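Local coordinates for carbamate kinase (Mycoplasma penetrans, PDB 4AXS), which probably catalyses phosphoryl transfer between carbamoyl phosphate and ADP, yielding ATP and carbamate, as a member of the amino acid kinase family, at residues 26-38 with 240-252. Sequence-based numbering, arbitrary orientation.
Sequences RIVIALGGNALGD and ADAVNADIFVVLT. With SO4 (sulfate ion), chain C; SO4 (sulfate ion), chain B.
Val28 is gripped through both its backbone polar atoms by strand 247-251: its N donates to Ile247 O (3.0 Å) and its O accepts Val249 N (2.8 Å). Ala30 repeats the pattern in parallel register, its N bonding to Val249 O and its O receiving Leu251 N. At the start of the pair Arg26 O takes Asp246 N (3.2 Å), from above the carbonyl plane, and a weak bond from Ile247 N, while Arg26 N donates to Asp246 OD2. The Arg26 chain runs out with CG anti to the backbone N (chi1 -168°) and bends at chi3, bringing NH1 to Val243 O (2.6 Å), in the carbonyl plane. Val243 lies where helix 232-242 gives way to a Schellman motif with Asn244 at C-prime; Arg26 NH2 forms a salt bridge with Glu63. Val28 CG2 packs on Ala240 CB (3.7 Å), and the Phe248 ring turns an edge to Val28 O. On the other face Ile27 lies alongside Ile247, and Ile29 CG2 meets Leu251 CD1 (3.8 Å). Beyond the strands, Asn34 ND2 donates to O2 of a sulfate (3.2 Å), an ion probably from the crystallisation liquor. Both are interior strands of the sheet of the amino acid kinase fold, flanked by strands 64-68 and 309-313, with helix 232-242 covering the Val28, Ala30 and Phe248 face.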
# COMPACT_ATOMS: atom_id res chain seq x y z
N ARG A 26 -12.65 7.54 -20.36
CA ARG A 26 -11.54 7.28 -19.45
C ARG A 26 -11.00 8.59 -18.90
O ARG A 26 -10.81 9.56 -19.64
CB ARG A 26 -10.44 6.49 -20.15
CG ARG A 26 -9.39 5.93 -19.20
CD ARG A 26 -8.50 4.88 -19.86
NE ARG A 26 -9.20 3.61 -20.00
CZ ARG A 26 -8.62 2.47 -20.36
NH1 ARG A 26 -7.32 2.43 -20.62
NH2 ARG A 26 -9.34 1.35 -20.47
N ILE A 27 -10.74 8.62 -17.59
CA ILE A 27 -10.34 9.85 -16.91
C ILE A 27 -9.39 9.61 -15.73
O ILE A 27 -9.73 8.91 -14.78
CB ILE A 27 -11.56 10.59 -16.35
CG1 ILE A 27 -12.56 10.89 -17.47
CG2 ILE A 27 -11.12 11.86 -15.64
CD1 ILE A 27 -13.96 11.23 -16.98
N VAL A 28 -8.20 10.21 -15.79
CA VAL A 28 -7.25 10.14 -14.70
C VAL A 28 -7.33 11.38 -13.85
O VAL A 28 -7.17 12.50 -14.35
CB VAL A 28 -5.81 10.00 -15.21
CG1 VAL A 28 -4.84 10.13 -14.05
CG2 VAL A 28 -5.62 8.67 -15.92
N ILE A 29 -7.58 11.19 -12.56
CA ILE A 29 -7.75 12.32 -11.66
C ILE A 29 -6.65 12.33 -10.61
O ILE A 29 -6.35 11.31 -10.02
CB ILE A 29 -9.14 12.28 -10.97
CG1 ILE A 29 -10.24 12.10 -12.02
CG2 ILE A 29 -9.39 13.56 -10.18
CD1 ILE A 29 -11.65 12.28 -11.47
N ALA A 30 -6.07 13.50 -10.38
CA ALA A 30 -4.98 13.64 -9.42
C ALA A 30 -5.35 14.58 -8.27
O ALA A 30 -5.62 15.75 -8.49
CB ALA A 30 -3.72 14.14 -10.13
N LEU A 31 -5.35 14.06 -7.05
CA LEU A 31 -5.79 14.82 -5.87
C LEU A 31 -4.63 15.30 -5.00
O LEU A 31 -3.89 14.49 -4.44
CB LEU A 31 -6.74 13.96 -5.04
CG LEU A 31 -7.23 14.42 -3.67
CD1 LEU A 31 -8.16 15.59 -3.77
CD2 LEU A 31 -7.94 13.25 -3.00
N GLY A 32 -4.47 16.61 -4.88
CA GLY A 32 -3.36 17.16 -4.13
C GLY A 32 -3.31 16.69 -2.69
O GLY A 32 -4.34 16.39 -2.10
N GLY A 33 -2.11 16.62 -2.14
CA GLY A 33 -1.90 16.31 -0.74
C GLY A 33 -2.51 17.31 0.24
O GLY A 33 -2.91 16.93 1.34
N ASN A 34 -2.60 18.59 -0.15
CA ASN A 34 -3.19 19.57 0.75
C ASN A 34 -4.70 19.35 0.89
O ASN A 34 -5.31 19.75 1.88
CB ASN A 34 -2.91 21.01 0.29
CG ASN A 34 -1.44 21.28 0.03
OD1 ASN A 34 -0.56 20.76 0.72
ND2 ASN A 34 -1.17 22.10 -0.99
N ALA A 35 -5.29 18.71 -0.11
CA ALA A 35 -6.71 18.35 -0.06
C ALA A 35 -7.00 17.17 0.88
O ALA A 35 -8.17 16.86 1.14
CB ALA A 35 -7.22 18.06 -1.45
N LEU A 36 -5.96 16.51 1.38
CA LEU A 36 -6.18 15.39 2.30
C LEU A 36 -5.99 15.79 3.77
O LEU A 36 -6.29 15.00 4.69
CB LEU A 36 -5.32 14.17 1.92
CG LEU A 36 -5.64 13.52 0.55
CD1 LEU A 36 -4.51 12.63 0.07
CD2 LEU A 36 -6.96 12.75 0.55
N GLY A 37 -5.52 17.01 4.00
CA GLY A 37 -5.52 17.56 5.35
C GLY A 37 -4.26 17.41 6.19
O GLY A 37 -3.15 17.29 5.68
N ASP A 38 -4.46 17.41 7.51
CA ASP A 38 -3.37 17.53 8.48
C ASP A 38 -3.27 16.31 9.40
O ASP A 38 -2.20 16.00 9.94
CB ASP A 38 -3.61 18.77 9.34
CG ASP A 38 -2.68 19.91 9.00
OD1 ASP A 38 -2.70 20.37 7.83
OD2 ASP A 38 -1.95 20.36 9.91
N ALA A 240 -1.46 8.46 -16.86
CA ALA A 240 -2.56 8.85 -17.73
C ALA A 240 -2.26 8.46 -19.17
O ALA A 240 -3.16 8.08 -19.93
CB ALA A 240 -2.82 10.36 -17.65
N ASP A 241 -0.99 8.56 -19.53
CA ASP A 241 -0.57 8.21 -20.87
C ASP A 241 -0.52 6.70 -21.11
O ASP A 241 -1.08 6.20 -22.08
CB ASP A 241 0.78 8.84 -21.18
CG ASP A 241 1.38 8.31 -22.46
OD1 ASP A 241 2.05 7.26 -22.41
OD2 ASP A 241 1.17 8.96 -23.52
N ALA A 242 0.14 5.97 -20.21
CA ALA A 242 0.26 4.51 -20.31
C ALA A 242 -1.09 3.79 -20.36
O ALA A 242 -1.24 2.80 -21.06
CB ALA A 242 1.13 3.95 -19.18
N VAL A 243 -2.07 4.28 -19.61
CA VAL A 243 -3.43 3.75 -19.69
C VAL A 243 -4.17 4.39 -20.86
O VAL A 243 -5.24 3.93 -21.27
CB VAL A 243 -4.20 4.02 -18.39
CG1 VAL A 243 -3.64 3.18 -17.25
CG2 VAL A 243 -4.14 5.49 -18.03
N ASN A 244 -3.60 5.46 -21.39
CA ASN A 244 -4.14 6.14 -22.56
C ASN A 244 -5.59 6.58 -22.40
O ASN A 244 -6.44 6.30 -23.25
CB ASN A 244 -4.00 5.24 -23.79
CG ASN A 244 -3.97 6.04 -25.08
OD1 ASN A 244 -3.09 5.84 -25.91
ND2 ASN A 244 -4.93 6.95 -25.24
N ALA A 245 -5.87 7.27 -21.29
CA ALA A 245 -7.19 7.87 -21.06
C ALA A 245 -7.36 9.06 -21.97
O ALA A 245 -6.44 9.44 -22.69
CB ALA A 245 -7.35 8.30 -19.62
N ASP A 246 -8.54 9.66 -21.91
CA ASP A 246 -8.84 10.83 -22.71
C ASP A 246 -8.48 12.07 -21.91
O ASP A 246 -7.66 12.88 -22.33
CB ASP A 246 -10.33 10.86 -23.04
CG ASP A 246 -10.85 9.50 -23.46
OD1 ASP A 246 -10.17 8.86 -24.30
OD2 ASP A 246 -11.91 9.09 -22.94
N ILE A 247 -9.08 12.18 -20.73
CA ILE A 247 -8.91 13.34 -19.88
C ILE A 247 -7.94 13.07 -18.71
O ILE A 247 -7.88 11.97 -18.17
CB ILE A 247 -10.27 13.84 -19.32
CG1 ILE A 247 -11.27 14.10 -20.46
CG2 ILE A 247 -10.09 15.08 -18.47
CD1 ILE A 247 -12.17 12.93 -20.79
N PHE A 248 -7.19 14.11 -18.37
CA PHE A 248 -6.33 14.15 -17.20
C PHE A 248 -6.75 15.36 -16.37
O PHE A 248 -6.49 16.49 -16.76
CB PHE A 248 -4.87 14.29 -17.65
CG PHE A 248 -3.89 14.42 -16.50
CD1 PHE A 248 -4.15 13.86 -15.26
CD2 PHE A 248 -2.68 15.09 -16.69
CE1 PHE A 248 -3.24 13.99 -14.20
CE2 PHE A 248 -1.76 15.22 -15.64
CZ PHE A 248 -2.04 14.66 -14.39
N VAL A 249 -7.43 15.13 -15.25
CA VAL A 249 -7.86 16.24 -14.40
C VAL A 249 -6.95 16.44 -13.20
O VAL A 249 -6.72 15.51 -12.42
CB VAL A 249 -9.27 16.03 -13.83
CG1 VAL A 249 -9.62 17.17 -12.86
CG2 VAL A 249 -10.30 15.91 -14.95
N VAL A 250 -6.46 17.66 -13.05
CA VAL A 250 -5.59 18.03 -11.95
C VAL A 250 -6.35 18.89 -10.96
O VAL A 250 -6.70 20.04 -11.26
CB VAL A 250 -4.37 18.81 -12.48
CG1 VAL A 250 -3.55 19.38 -11.33
CG2 VAL A 250 -3.52 17.93 -13.41
N LEU A 251 -6.64 18.34 -9.77
CA LEU A 251 -7.45 19.03 -8.78
C LEU A 251 -6.59 19.96 -7.97
O LEU A 251 -5.52 19.59 -7.50
CB LEU A 251 -8.17 18.06 -7.86
CG LEU A 251 -9.20 17.19 -8.55
CD1 LEU A 251 -9.88 16.29 -7.53
CD2 LEU A 251 -10.21 18.06 -9.29
N THR A 252 -7.08 21.18 -7.81
CA THR A 252 -6.26 22.25 -7.29
C THR A 252 -7.21 23.35 -6.85
O THR A 252 -8.35 23.38 -7.29
CB THR A 252 -5.30 22.78 -8.38
OG1 THR A 252 -4.25 23.54 -7.78
CG2 THR A 252 -6.06 23.63 -9.41
S SO4 C . -2.77 22.09 -4.61
O1 SO4 C . -3.58 22.77 -5.61
O2 SO4 C . -3.33 22.40 -3.30
O3 SO4 C . -2.81 20.65 -4.87
O4 SO4 C . -1.38 22.54 -4.69
S SO4 B . 1.24 17.57 -3.39
O1 SO4 B . 2.53 16.94 -3.11
O2 SO4 B . 0.21 16.65 -2.89
O3 SO4 B . 1.08 18.86 -2.72
O4 SO4 B . 1.09 17.83 -4.83